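Local coordinates for Mll2253 protein (Mesorhizobium loti, PDB 3Q63), which is of unknown function but belongs to the AHA1 family and has the helix-grip fold of Bet v 1-like proteins, which commonly bind hydrophobic ligands, at residues 12-17 and 103-108; 19-24 and 97-102; 23-28 and 69-74; 89-94 and 108-113. One frame throughout, in Å; residues are numbered along the deposited sequence.

Contact 1 of 4, residues 12-17 and 103-108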
loop_
_atom_site.group_PDB
_atom_site.type_symbol
_atom_site.label_atom_id
_atom_site.label_comp_id
_atom_site.label_asym_id
_atom_site.label_seq_id
_atom_site.Cartn_x
_atom_site.Cartn_y
_atom_site.Cartn_z
ATOM N N VAL B 12 -9.935 -6.075 15.518
ATOM C CA VAL B 12 -10.272 -7.491 15.433
ATOM C C VAL B 12 -11.161 -7.737 14.219
ATOM O O VAL B 12 -12.139 -7.026 14.003
ATOM C CB VAL B 12 -11.016 -7.970 16.699
ATOM C CG1 VAL B 12 -11.270 -9.480 16.615
ATOM C CG2 VAL B 12 -10.204 -7.636 17.934
ATOM N N VAL B 13 -10.798 -8.738 13.425
ATOM C CA VAL B 13 -11.555 -9.110 12.241
ATOM C C VAL B 13 -11.674 -10.636 12.231
ATOM O O VAL B 13 -10.691 -11.345 12.454
ATOM C CB VAL B 13 -10.859 -8.626 10.942
ATOM C CG1 VAL B 13 -11.661 -9.061 9.727
ATOM C CG2 VAL B 13 -10.735 -7.098 10.952
ATOM N N GLU B 14 -12.884 -11.137 12.003
ATOM C CA GLU B 14 -13.122 -12.582 11.987
ATOM C C GLU B 14 -13.816 -12.985 10.694
ATOM O O GLU B 14 -14.576 -12.210 10.116
ATOM C CB GLU B 14 -13.971 -12.986 13.197
ATOM C CG GLU B 14 -13.388 -12.524 14.532
ATOM C CD GLU B 14 -14.166 -13.027 15.738
ATOM O OE1 GLU B 14 -13.940 -14.177 16.153
ATOM O OE2 GLU B 14 -15.006 -12.271 16.273
ATOM N N ARG B 15 -13.557 -14.207 10.248
ATOM C CA ARG B 15 -14.127 -14.695 9.010
ATOM C C ARG B 15 -14.256 -16.204 9.057
ATOM O O ARG B 15 -13.416 -16.884 9.648
ATOM C CB ARG B 15 -13.227 -14.313 7.823
ATOM C CG ARG B 15 -13.130 -12.806 7.503
ATOM C CD ARG B 15 -14.186 -12.378 6.486
ATOM N NE ARG B 15 -14.057 -10.977 6.081
ATOM C CZ ARG B 15 -14.378 -9.937 6.847
ATOM N NH1 ARG B 15 -14.855 -10.126 8.069
ATOM N NH2 ARG B 15 -14.224 -8.700 6.392
ATOM N N GLN B 16 -15.317 -16.725 8.453
ATOM C CA GLN B 16 -15.517 -18.169 8.383
ATOM C C GLN B 16 -15.042 -18.523 6.979
ATOM O O GLN B 16 -15.589 -18.027 5.993
ATOM C CB GLN B 16 -17.001 -18.519 8.545
ATOM C CG GLN B 16 -17.328 -19.988 8.319
ATOM C CD GLN B 16 -16.559 -20.914 9.248
ATOM O OE1 GLN B 16 -16.597 -20.772 10.476
ATOM N NE2 GLN B 16 -15.861 -21.877 8.665
ATOM N N ILE B 17 -14.017 -19.361 6.891
ATOM C CA ILE B 17 -13.454 -19.753 5.602
ATOM C C ILE B 17 -13.781 -21.201 5.268
ATOM O O ILE B 17 -13.512 -22.109 6.060
ATOM C CB ILE B 17 -11.914 -19.560 5.589
ATOM C CG1 ILE B 17 -11.577 -18.092 5.884
ATOM C CG2 ILE B 17 -11.344 -19.970 4.237
ATOM C CD1 ILE B 17 -10.087 -17.779 5.886
ATOM N N GLY B 103 -14.985 -25.857 7.498
ATOM C CA GLY B 103 -13.716 -25.252 7.137
ATOM C C GLY B 103 -12.864 -24.768 8.290
ATOM O O GLY B 103 -12.442 -25.548 9.143
ATOM N N THR B 104 -12.617 -23.462 8.324
ATOM C CA THR B 104 -11.786 -22.892 9.366
ATOM C C THR B 104 -12.220 -21.490 9.732
ATOM O O THR B 104 -12.449 -20.653 8.860
ATOM C CB THR B 104 -10.327 -22.802 8.918
ATOM O OG1 THR B 104 -9.958 -24.008 8.238
ATOM C CG2 THR B 104 -9.425 -22.609 10.123
ATOM N N HIS B 105 -12.332 -21.233 11.027
ATOM C CA HIS B 105 -12.701 -19.908 11.482
ATOM C C HIS B 105 -11.396 -19.151 11.750
ATOM O O HIS B 105 -10.549 -19.605 12.517
ATOM C CB HIS B 105 -13.555 -20.002 12.748
ATOM C CG HIS B 105 -13.837 -18.678 13.384
ATOM N ND1 HIS B 105 -12.908 -18.007 14.151
ATOM C CD2 HIS B 105 -14.937 -17.888 13.353
ATOM C CE1 HIS B 105 -13.424 -16.866 14.566
ATOM N NE2 HIS B 105 -14.654 -16.768 14.096
ATOM N N LEU B 106 -11.238 -18.001 11.099
ATOM C CA LEU B 106 -10.036 -17.187 11.237
ATOM C C LEU B 106 -10.284 -15.878 11.988
ATOM O O LEU B 106 -11.229 -15.153 11.683
ATOM C CB LEU B 106 -9.464 -16.857 9.848
ATOM C CG LEU B 106 -8.261 -15.905 9.809
ATOM C CD1 LEU B 106 -7.080 -16.571 10.488
ATOM C CD2 LEU B 106 -7.904 -15.527 8.374
ATOM N N ARG B 107 -9.436 -15.589 12.971
ATOM C CA ARG B 107 -9.526 -14.346 13.729
ATOM C C ARG B 107 -8.195 -13.631 13.571
ATOM O O ARG B 107 -7.136 -14.254 13.657
ATOM C CB ARG B 107 -9.763 -14.607 15.219
ATOM C CG ARG B 107 -9.939 -13.328 16.042
ATOM C CD ARG B 107 -10.141 -13.623 17.525
ATOM N NE ARG B 107 -8.916 -14.106 18.153
ATOM C CZ ARG B 107 -8.843 -14.560 19.399
ATOM N NH1 ARG B 107 -9.931 -14.597 20.158
ATOM N NH2 ARG B 107 -7.681 -14.982 19.886
HETATM N N MSE B 108 -8.245 -12.329 13.328
HETATM C CA MSE B 108 -7.033 -11.538 13.184
HETATM C C MSE B 108 -7.117 -10.437 14.223
HETATM O O MSE B 108 -8.099 -9.692 14.274
HETATM C CB MSE B 108 -6.960 -10.935 11.783
HETATM C CG MSE B 108 -5.637 -10.262 11.419
HETATM SE SE MSE B 108 -5.210 -8.626 12.397
HETATM C CE MSE B 108 -6.825 -7.605 12.093
#

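Contact 2 of 4, residues 19-24 and 97-102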
loop_
_atom_site.group_PDB
_atom_site.type_symbol
_atom_site.label_atom_id
_atom_site.label_comp_id
_atom_site.label_asym_id
_atom_site.label_seq_id
_atom_site.Cartn_x
_atom_site.Cartn_y
_atom_site.Cartn_z
ATOM N N HIS B 19 -12.521 -23.622 3.823
ATOM C CA HIS B 19 -11.351 -24.388 3.436
ATOM C C HIS B 19 -10.742 -24.953 4.709
ATOM O O HIS B 19 -10.921 -24.395 5.791
ATOM C CB HIS B 19 -10.339 -23.492 2.709
ATOM C CG HIS B 19 -10.843 -22.967 1.403
ATOM N ND1 HIS B 19 -10.776 -23.696 0.235
ATOM C CD2 HIS B 19 -11.496 -21.821 1.094
ATOM C CE1 HIS B 19 -11.369 -23.025 -0.735
ATOM N NE2 HIS B 19 -11.817 -21.884 -0.240
ATOM N N PRO B 20 -10.042 -26.088 4.598
ATOM C CA PRO B 20 -9.406 -26.727 5.753
ATOM C C PRO B 20 -8.286 -25.862 6.305
ATOM O O PRO B 20 -7.671 -25.089 5.568
ATOM C CB PRO B 20 -8.911 -28.060 5.190
ATOM C CG PRO B 20 -8.718 -27.774 3.733
ATOM C CD PRO B 20 -9.923 -26.932 3.398
ATOM N N PRO B 21 -8.009 -25.980 7.612
ATOM C CA PRO B 21 -6.954 -25.201 8.269
ATOM C C PRO B 21 -5.579 -25.289 7.595
ATOM O O PRO B 21 -4.889 -24.275 7.455
ATOM C CB PRO B 21 -6.956 -25.748 9.703
ATOM C CG PRO B 21 -7.476 -27.150 9.535
ATOM C CD PRO B 21 -8.587 -26.970 8.538
ATOM N N GLU B 22 -5.190 -26.482 7.153
ATOM C CA GLU B 22 -3.891 -26.654 6.498
ATOM C C GLU B 22 -3.697 -25.769 5.271
ATOM O O GLU B 22 -2.612 -25.229 5.049
ATOM C CB GLU B 22 -3.680 -28.117 6.099
ATOM C CG GLU B 22 -3.611 -29.048 7.281
ATOM C CD GLU B 22 -4.971 -29.269 7.909
ATOM O OE1 GLU B 22 -5.025 -29.546 9.132
ATOM O OE2 GLU B 22 -5.982 -29.181 7.171
ATOM N N LYS B 23 -4.751 -25.640 4.474
ATOM C CA LYS B 23 -4.724 -24.825 3.269
ATOM C C LYS B 23 -4.612 -23.350 3.657
ATOM O O LYS B 23 -3.801 -22.608 3.104
ATOM C CB LYS B 23 -6.007 -25.067 2.470
ATOM C CG LYS B 23 -6.199 -24.190 1.254
ATOM C CD LYS B 23 -5.668 -24.858 0.004
ATOM C CE LYS B 23 -6.692 -24.788 -1.121
ATOM N NZ LYS B 23 -7.919 -25.561 -0.762
ATOM N N LEU B 24 -5.429 -22.934 4.616
ATOM C CA LEU B 24 -5.404 -21.555 5.089
ATOM C C LEU B 24 -4.003 -21.267 5.633
ATOM O O LEU B 24 -3.399 -20.249 5.308
ATOM C CB LEU B 24 -6.434 -21.360 6.210
ATOM C CG LEU B 24 -7.153 -20.014 6.343
ATOM C CD1 LEU B 24 -7.761 -19.923 7.729
ATOM C CD2 LEU B 24 -6.186 -18.849 6.119
ATOM N N LEU B 97 -6.461 -19.748 13.999
ATOM C CA LEU B 97 -7.221 -20.672 13.174
ATOM C C LEU B 97 -7.939 -21.680 14.064
ATOM O O LEU B 97 -7.321 -22.334 14.908
ATOM C CB LEU B 97 -6.291 -21.408 12.196
ATOM C CG LEU B 97 -5.641 -20.576 11.084
ATOM C CD1 LEU B 97 -4.654 -19.578 11.684
ATOM C CD2 LEU B 97 -4.936 -21.487 10.105
ATOM N N THR B 98 -9.249 -21.790 13.883
ATOM C CA THR B 98 -10.052 -22.720 14.664
ATOM C C THR B 98 -10.810 -23.610 13.686
ATOM O O THR B 98 -11.647 -23.136 12.929
ATOM C CB THR B 98 -11.070 -21.978 15.562
ATOM O OG1 THR B 98 -10.377 -21.073 16.427
ATOM C CG2 THR B 98 -11.866 -22.976 16.409
ATOM N N PRO B 99 -10.499 -24.913 13.669
ATOM C CA PRO B 99 -11.158 -25.869 12.775
ATOM C C PRO B 99 -12.665 -25.892 13.009
ATOM O O PRO B 99 -13.112 -25.880 14.151
ATOM C CB PRO B 99 -10.522 -27.205 13.161
ATOM C CG PRO B 99 -9.174 -26.818 13.669
ATOM C CD PRO B 99 -9.463 -25.576 14.480
ATOM N N THR B 100 -13.437 -25.908 11.929
ATOM C CA THR B 100 -14.891 -25.982 12.020
ATOM C C THR B 100 -15.326 -27.079 11.052
ATOM O O THR B 100 -14.548 -27.502 10.207
ATOM C CB THR B 100 -15.574 -24.673 11.574
ATOM O OG1 THR B 100 -15.225 -24.409 10.213
ATOM C CG2 THR B 100 -15.138 -23.506 12.452
ATOM N N PRO B 101 -16.579 -27.542 11.160
ATOM C CA PRO B 101 -17.130 -28.590 10.296
ATOM C C PRO B 101 -17.035 -28.308 8.797
ATOM O O PRO B 101 -16.754 -29.214 8.020
ATOM C CB PRO B 101 -18.577 -28.694 10.766
ATOM C CG PRO B 101 -18.461 -28.412 12.220
ATOM C CD PRO B 101 -17.524 -27.217 12.243
ATOM N N THR B 102 -17.276 -27.057 8.397
ATOM C CA THR B 102 -17.227 -26.689 6.985
ATOM C C THR B 102 -15.911 -26.031 6.561
ATOM O O THR B 102 -15.738 -25.678 5.394
ATOM C CB THR B 102 -18.397 -25.734 6.590
ATOM O OG1 THR B 102 -18.256 -24.484 7.276
ATOM C CG2 THR B 102 -19.738 -26.350 6.956
#

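Contact 3 of 4, residues 23-28 and 69-74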
loop_
_atom_site.group_PDB
_atom_site.type_symbol
_atom_site.label_atom_id
_atom_site.label_comp_id
_atom_site.label_asym_id
_atom_site.label_seq_id
_atom_site.Cartn_x
_atom_site.Cartn_y
_atom_site.Cartn_z
ATOM N N LYS B 23 -4.751 -25.640 4.474
ATOM C CA LYS B 23 -4.724 -24.825 3.269
ATOM C C LYS B 23 -4.612 -23.350 3.657
ATOM O O LYS B 23 -3.801 -22.608 3.104
ATOM C CB LYS B 23 -6.007 -25.067 2.470
ATOM C CG LYS B 23 -6.199 -24.190 1.254
ATOM C CD LYS B 23 -5.668 -24.858 0.004
ATOM C CE LYS B 23 -6.692 -24.788 -1.121
ATOM N NZ LYS B 23 -7.919 -25.561 -0.762
ATOM N N LEU B 24 -5.429 -22.934 4.616
ATOM C CA LEU B 24 -5.404 -21.555 5.089
ATOM C C LEU B 24 -4.003 -21.267 5.633
ATOM O O LEU B 24 -3.399 -20.249 5.308
ATOM C CB LEU B 24 -6.434 -21.360 6.210
ATOM C CG LEU B 24 -7.153 -20.014 6.343
ATOM C CD1 LEU B 24 -7.761 -19.923 7.729
ATOM C CD2 LEU B 24 -6.186 -18.849 6.119
ATOM N N TRP B 25 -3.485 -22.183 6.451
ATOM C CA TRP B 25 -2.166 -22.008 7.047
ATOM C C TRP B 25 -1.079 -21.742 6.015
ATOM O O TRP B 25 -0.217 -20.880 6.223
ATOM C CB TRP B 25 -1.781 -23.231 7.887
ATOM C CG TRP B 25 -0.428 -23.091 8.536
ATOM C CD1 TRP B 25 0.744 -23.671 8.133
ATOM C CD2 TRP B 25 -0.103 -22.290 9.681
ATOM N NE1 TRP B 25 1.774 -23.284 8.956
ATOM C CE2 TRP B 25 1.283 -22.438 9.915
ATOM C CE3 TRP B 25 -0.848 -21.464 10.532
ATOM C CZ2 TRP B 25 1.938 -21.791 10.965
ATOM C CZ3 TRP B 25 -0.193 -20.821 11.578
ATOM C CH2 TRP B 25 1.184 -20.990 11.784
ATOM N N ARG B 26 -1.112 -22.481 4.912
ATOM C CA ARG B 26 -0.128 -22.306 3.850
ATOM C C ARG B 26 -0.227 -20.927 3.220
ATOM O O ARG B 26 0.789 -20.271 2.979
ATOM C CB ARG B 26 -0.300 -23.388 2.775
ATOM C CG ARG B 26 0.415 -24.694 3.114
ATOM C CD ARG B 26 0.259 -25.729 2.009
ATOM N NE ARG B 26 -0.972 -26.503 2.145
ATOM C CZ ARG B 26 -1.230 -27.325 3.161
ATOM N NH1 ARG B 26 -0.344 -27.486 4.136
ATOM N NH2 ARG B 26 -2.374 -27.991 3.199
ATOM N N ALA B 27 -1.451 -20.479 2.968
ATOM C CA ALA B 27 -1.651 -19.163 2.368
ATOM C C ALA B 27 -1.144 -18.048 3.287
ATOM O O ALA B 27 -0.798 -16.964 2.823
ATOM C CB ALA B 27 -3.131 -18.953 2.048
ATOM N N LEU B 28 -1.098 -18.316 4.588
ATOM C CA LEU B 28 -0.639 -17.323 5.562
ATOM C C LEU B 28 0.864 -17.382 5.850
ATOM O O LEU B 28 1.432 -16.439 6.399
ATOM C CB LEU B 28 -1.387 -17.508 6.889
ATOM C CG LEU B 28 -2.895 -17.250 6.899
ATOM C CD1 LEU B 28 -3.496 -17.753 8.192
ATOM C CD2 LEU B 28 -3.159 -15.766 6.713
ATOM N N GLU B 69 2.520 -21.571 15.672
ATOM C CA GLU B 69 1.932 -22.828 16.093
ATOM C C GLU B 69 1.172 -23.370 14.886
ATOM O O GLU B 69 0.005 -23.041 14.673
ATOM C CB GLU B 69 0.993 -22.592 17.272
ATOM C CG GLU B 69 0.363 -23.846 17.825
ATOM C CD GLU B 69 -0.339 -23.589 19.141
ATOM O OE1 GLU B 69 -1.208 -22.686 19.192
ATOM O OE2 GLU B 69 -0.022 -24.294 20.124
ATOM N N PRO B 70 1.841 -24.208 14.079
ATOM C CA PRO B 70 1.315 -24.831 12.866
ATOM C C PRO B 70 -0.181 -25.090 12.840
ATOM O O PRO B 70 -0.744 -25.727 13.734
ATOM C CB PRO B 70 2.154 -26.093 12.751
ATOM C CG PRO B 70 3.487 -25.606 13.198
ATOM C CD PRO B 70 3.130 -24.822 14.449
ATOM N N ASN B 71 -0.813 -24.559 11.799
ATOM C CA ASN B 71 -2.245 -24.694 11.575
ATOM C C ASN B 71 -3.095 -24.112 12.690
ATOM O O ASN B 71 -4.311 -24.269 12.671
ATOM C CB ASN B 71 -2.611 -26.166 11.374
ATOM C CG ASN B 71 -1.763 -26.835 10.312
ATOM O OD1 ASN B 71 -1.567 -26.298 9.220
ATOM N ND2 ASN B 71 -1.259 -28.021 10.626
ATOM N N LYS B 72 -2.481 -23.432 13.654
ATOM C CA LYS B 72 -3.260 -22.877 14.760
ATOM C C LYS B 72 -3.072 -21.391 15.045
ATOM O O LYS B 72 -4.046 -20.631 15.052
ATOM C CB LYS B 72 -2.984 -23.672 16.039
ATOM C CG LYS B 72 -3.416 -25.131 15.966
ATOM C CD LYS B 72 -3.119 -25.865 17.266
ATOM C CE LYS B 72 -3.594 -27.313 17.206
ATOM N NZ LYS B 72 -3.378 -28.014 18.505
ATOM N N THR B 73 -1.827 -20.980 15.278
ATOM C CA THR B 73 -1.538 -19.585 15.593
ATOM C C THR B 73 -0.303 -19.039 14.885
ATOM O O THR B 73 0.683 -19.748 14.681
ATOM C CB THR B 73 -1.327 -19.396 17.113
ATOM O OG1 THR B 73 -2.421 -19.985 17.824
ATOM C CG2 THR B 73 -1.248 -17.921 17.462
ATOM N N LEU B 74 -0.364 -17.761 14.529
ATOM C CA LEU B 74 0.739 -17.088 13.873
ATOM C C LEU B 74 0.725 -15.617 14.270
ATOM O O LEU B 74 -0.287 -14.936 14.116
ATOM C CB LEU B 74 0.621 -17.216 12.352
ATOM C CG LEU B 74 1.646 -16.442 11.511
ATOM C CD1 LEU B 74 3.058 -16.886 11.862
ATOM C CD2 LEU B 74 1.363 -16.670 10.036
#

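Contact 4 of 4, residues 89-94 and 108-113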
loop_
_atom_site.group_PDB
_atom_site.type_symbol
_atom_site.label_atom_id
_atom_site.label_comp_id
_atom_site.label_asym_id
_atom_site.label_seq_id
_atom_site.Cartn_x
_atom_site.Cartn_y
_atom_site.Cartn_z
ATOM N N LEU B 89 3.996 3.618 13.458
ATOM C CA LEU B 89 3.228 2.440 13.854
ATOM C C LEU B 89 4.023 1.334 14.523
ATOM O O LEU B 89 5.095 0.949 14.067
ATOM C CB LEU B 89 2.502 1.875 12.628
ATOM C CG LEU B 89 1.487 0.739 12.793
ATOM C CD1 LEU B 89 0.368 1.159 13.741
ATOM C CD2 LEU B 89 0.915 0.391 11.426
ATOM N N ARG B 90 3.471 0.820 15.613
ATOM C CA ARG B 90 4.082 -0.261 16.366
ATOM C C ARG B 90 2.928 -1.173 16.769
ATOM O O ARG B 90 2.095 -0.812 17.608
ATOM C CB ARG B 90 4.778 0.295 17.604
ATOM C CG ARG B 90 5.498 -0.741 18.428
ATOM C CD ARG B 90 6.167 -0.094 19.625
ATOM N NE ARG B 90 6.890 -1.072 20.434
ATOM C CZ ARG B 90 6.310 -2.053 21.120
ATOM N NH1 ARG B 90 7.052 -2.894 21.823
ATOM N NH2 ARG B 90 4.988 -2.185 21.109
ATOM N N SER B 91 2.863 -2.355 16.169
ATOM C CA SER B 91 1.754 -3.247 16.483
ATOM C C SER B 91 2.081 -4.717 16.296
ATOM O O SER B 91 3.105 -5.083 15.710
ATOM C CB SER B 91 0.559 -2.891 15.603
ATOM O OG SER B 91 0.822 -3.229 14.250
ATOM N N VAL B 92 1.184 -5.554 16.798
ATOM C CA VAL B 92 1.329 -6.994 16.686
ATOM C C VAL B 92 0.087 -7.564 16.011
ATOM O O VAL B 92 -1.039 -7.282 16.422
ATOM C CB VAL B 92 1.475 -7.673 18.068
ATOM C CG1 VAL B 92 1.520 -9.183 17.897
ATOM C CG2 VAL B 92 2.734 -7.183 18.753
ATOM N N VAL B 93 0.306 -8.356 14.971
ATOM C CA VAL B 93 -0.773 -8.993 14.240
ATOM C C VAL B 93 -0.747 -10.475 14.601
ATOM O O VAL B 93 0.283 -11.126 14.448
ATOM C CB VAL B 93 -0.581 -8.857 12.702
ATOM C CG1 VAL B 93 -1.594 -9.733 11.972
ATOM C CG2 VAL B 93 -0.753 -7.398 12.269
ATOM N N THR B 94 -1.867 -11.004 15.091
ATOM C CA THR B 94 -1.944 -12.421 15.461
ATOM C C THR B 94 -3.139 -13.088 14.778
ATOM O O THR B 94 -4.269 -12.607 14.874
ATOM C CB THR B 94 -2.072 -12.608 17.007
ATOM O OG1 THR B 94 -0.912 -12.072 17.657
ATOM C CG2 THR B 94 -2.192 -14.094 17.358
HETATM N N MSE B 108 -8.245 -12.329 13.328
HETATM C CA MSE B 108 -7.033 -11.538 13.184
HETATM C C MSE B 108 -7.117 -10.437 14.223
HETATM O O MSE B 108 -8.099 -9.692 14.274
HETATM C CB MSE B 108 -6.960 -10.935 11.783
HETATM C CG MSE B 108 -5.637 -10.262 11.419
HETATM SE SE MSE B 108 -5.210 -8.626 12.397
HETATM C CE MSE B 108 -6.825 -7.605 12.093
ATOM N N GLU B 109 -6.103 -10.358 15.076
ATOM C CA GLU B 109 -6.060 -9.321 16.093
ATOM C C GLU B 109 -4.788 -8.522 15.866
ATOM O O GLU B 109 -3.698 -9.084 15.811
ATOM C CB GLU B 109 -6.029 -9.919 17.501
ATOM C CG GLU B 109 -7.303 -10.627 17.927
ATOM C CD GLU B 109 -7.143 -11.316 19.272
ATOM O OE1 GLU B 109 -6.443 -12.357 19.329
ATOM O OE2 GLU B 109 -7.706 -10.810 20.268
ATOM N N GLN B 110 -4.943 -7.215 15.710
ATOM C CA GLN B 110 -3.814 -6.321 15.515
ATOM C C GLN B 110 -3.909 -5.258 16.603
ATOM O O GLN B 110 -4.788 -4.392 16.567
ATOM C CB GLN B 110 -3.856 -5.662 14.131
ATOM C CG GLN B 110 -2.808 -4.552 13.953
ATOM C CD GLN B 110 -2.664 -4.087 12.520
ATOM O OE1 GLN B 110 -3.637 -4.044 11.773
ATOM N NE2 GLN B 110 -1.444 -3.711 12.135
ATOM N N SER B 111 -3.002 -5.338 17.569
ATOM C CA SER B 111 -2.985 -4.418 18.691
ATOM C C SER B 111 -1.742 -3.547 18.669
ATOM O O SER B 111 -0.766 -3.871 17.997
ATOM C CB SER B 111 -3.011 -5.210 19.988
ATOM O OG SER B 111 -1.906 -6.094 20.007
ATOM N N GLY B 112 -1.777 -2.448 19.419
ATOM C CA GLY B 112 -0.637 -1.549 19.477
ATOM C C GLY B 112 -0.977 -0.147 19.019
ATOM O O GLY B 112 -0.142 0.753 19.075
ATOM N N PHE B 113 -2.209 0.039 18.559
ATOM C CA PHE B 113 -2.662 1.339 18.083
ATOM C C PHE B 113 -2.802 2.333 19.238
ATOM O O PHE B 113 -3.536 2.086 20.192
ATOM C CB PHE B 113 -4.004 1.184 17.364
ATOM C CG PHE B 113 -3.909 0.450 16.056
ATOM C CD1 PHE B 113 -3.331 1.061 14.944
ATOM C CD2 PHE B 113 -4.378 -0.857 15.937
ATOM C CE1 PHE B 113 -3.218 0.386 13.737
ATOM C CE2 PHE B 113 -4.270 -1.544 14.734
ATOM C CZ PHE B 113 -3.688 -0.923 13.628
HETATM O O HOH W 1 1.538 2.055 17.454
HETATM O O HOH W 2 -2.599 -8.718 18.386
#

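Contact 1 of 4, residues 12-17 and 103-108
Val13, Arg15 and Ile17 pair with Met108 (a selenomethionine), Leu106 and Thr104 through six backbone hydrogen bonds, which zip strand 12-17 antiparallel onto 103-108. The bonds are fairly straight, the one from Leu106 N to Arg15 O reaching 169° at the hydrogen.

The apolar contacts lie on the face turned to the helices. Ile17 and Leu106 run side by side, CD1 of Ile17 4.0 Å from CD2 of Leu106, and helix 21-29 adds Leu24 to both. Further along, Val13 CG2 meets Met108 CE at 4.1 Å, with Phe132 of helix 118-141 packed on both residues.

Mostly polar side chains occupy the other face. With CG anti to its backbone N (chi1 173°), the His105 ring lies back over strand 12-17, one face above Arg15 O. Glu14 OE1 comes in at the ring edge, in plane and 3.2 Å from His105 CE1, its carboxylate almost perpendicular to the ring. With an alanine in place of the histidine, the Glu14 carboxylate is likely to lose the ring edge it lies against and be freer to turn. Glu14 CG also lies against Arg107 CG at 3.8 Å, whereas the Arg107 guanidinium forms a salt bridge with Glu109, and Gln16 NE2 bonds Thr100 OG1.

The strand pair is thus two-sided: mostly apolar groups face the helices, Arg15 excepted, its NH1 bonding Glu14 O, and longer polar chains the outer surface.

Contact 2 of 4, residues 19-24 and 97-102
The pyrrolidine rings of Pro21 and Pro99 meet loosely at their rims, CG of Pro21 4.5 Å from CG of Pro99, and Thr104 of the neighbouring strand also touches Pro21. The imidazole of His19 goes to helix 118-141, where NE2 bonds Asp140 and the side chain rests on Leu139. This is the corner of the helix-grip fold at which the first helix starts over the end of the sheet. Pro20 is the N-cap residue, and its carbonyl O accepts from Leu24 N at 3.3 Å in the opening turn.

The side chains that meet here are apolar, and the segments touch by packing alone. Leu24 and Leu97 meet obliquely, CD1 of Leu24 lying 4.0 Å from both CG and CD2 of Leu97. Leu97 sets CG beside its own backbone N (chi1 -68°), and the CD2 branch goes to the helix. Leu24 has a chi1 of -146°, well off a staggered value, and its side chain also packs on Ile17, Thr104 and Leu135, so that helix 21-29 is joined to the sheet and to helix 118-141. The strand keeps its polar backbone for its sheet neighbours, Leu97 pairing with Lys72 and Thr98 with His105. The same CD2 methyl of Leu97 rests against the first helical turn, 3.8 Å from Pro21 O.

Contact 3 of 4, residues 23-28 and 69-74
Trp25 reaches from helix 21-29 into the turn of the hairpin between strands 60-69 and 73-77, where Lys72 and Thr73 both face Glu69 in a classic beta bulge. In the helix-grip fold this joins the first helix to one end of the curved sheet.

At the base of the side chain, Trp25 CB meets Asn71 OD1 at 3.4 Å, and the Asn71 amide stands steeply to the indole, 74° from its plane. The same oxygen lies by CG and CD1 of the pyrrole ring. Because CG lies anti to the backbone N (chi1 -179°), the ring projects straight out from the helix and slides beneath the turn. The backbone N of Asn71 sits over the middle of the indole, 3.2 Å from CD2. Farther out, the six-membered ring receives the CA of Pro70 in a CH-pi contact, 3.9 Å from its centroid and 22° off the normal. At the far rim CH2 approaches Thr73 O, near the ring plane, at 3.2 Å, and CZ3 touches Leu74 CB at 3.8 Å. Val68 and Leu97 add further side-chain packing.

The bulge itself is tied by Glu69 O, which accepts from both Lys72 N and Thr73 N. Replacing the tryptophan with an alanine would probably strip Pro70 and the Asn71 backbone of their aromatic floor and open a gap between helix and turn.

One helical turn later Leu28 prolongs the seam along Leu74: CD2 of Leu74 lies 4.3 Å from Leu28 CB and 3.6 Å from Leu28 O.

Contact 4 of 4, residues 89-94 and 108-113
Ser91 and Gln110 make the one direct side-chain hydrogen bond here: Gln110 NE2 donates to Ser91 OG over 3.1 Å, at 162° and close to the plane of its amide. Val93 lies beside it, CG2 3.8 Å from Gln110 NE2, while its other methyl, CG1, packs 3.8 Å from the selenium of Met108. At the open end of the hairpin Leu89 CD1 approaches Phe113 CE1 obliquely at 3.7 Å.

Around these side chains the backbones pair antiparallel. Val92 and Ser111 form one hydrogen-bonded pair, Thr94 and Glu109 the next, the shortest link being Thr94 N to Glu109 O at 2.7 Å. Val93 and Gln110 are the non-hydrogen-bonded pair between them. The strands press close at Gly112, where any CB would collide with Arg90 O and Ser91 CA. A water there bridges Arg90 N and Gly112 O, extending the link beyond the regular pairing; a second donates to Val92 O at 2.9 Å and is also hydrogen-bonded to Ser111 OG.

The outer shell fixes the polar pair. Ser91 OG, having accepted from Gln110, is also bonded to Trp78 O. Gln110 stretches its chain out with CG anti to the backbone N (chi1 171°), and its OE1 takes a bond from Trp128 NE1 of helix 118-141. The amide is therefore held at both ends, which should settle its flip and satisfy it where it is buried.

This is a beta hairpin of the antiparallel sheet, 92-100 with 103-113, facing the long C-terminal helix as in other helix-grip, Bet v 1-like proteins.

Strand 103-113 is shared by contacts 1 and 4: contact 1 pairs it with the outermost strand 9-17, contact 4 with its hairpin mate 92-100. Both rest on backbone hydrogen bonds, but contact 4 is the most central, its centre about 9 Å from the chain's centre, and adds a buried polar pair, while contact 1 keeps most polar side chains on the outer surface. Contacts 2 and 3 instead dock helix 21-29 on the sheet by packing: thin and aliphatic in contact 2, the most peripheral at about 17 Å between centres; in contact 3 an indole laid against the backbone of a turn. Thr104 OG1, bonded to His19 O, ties contacts 1 and 2; Thr73 against Thr94 joins 3 to 4.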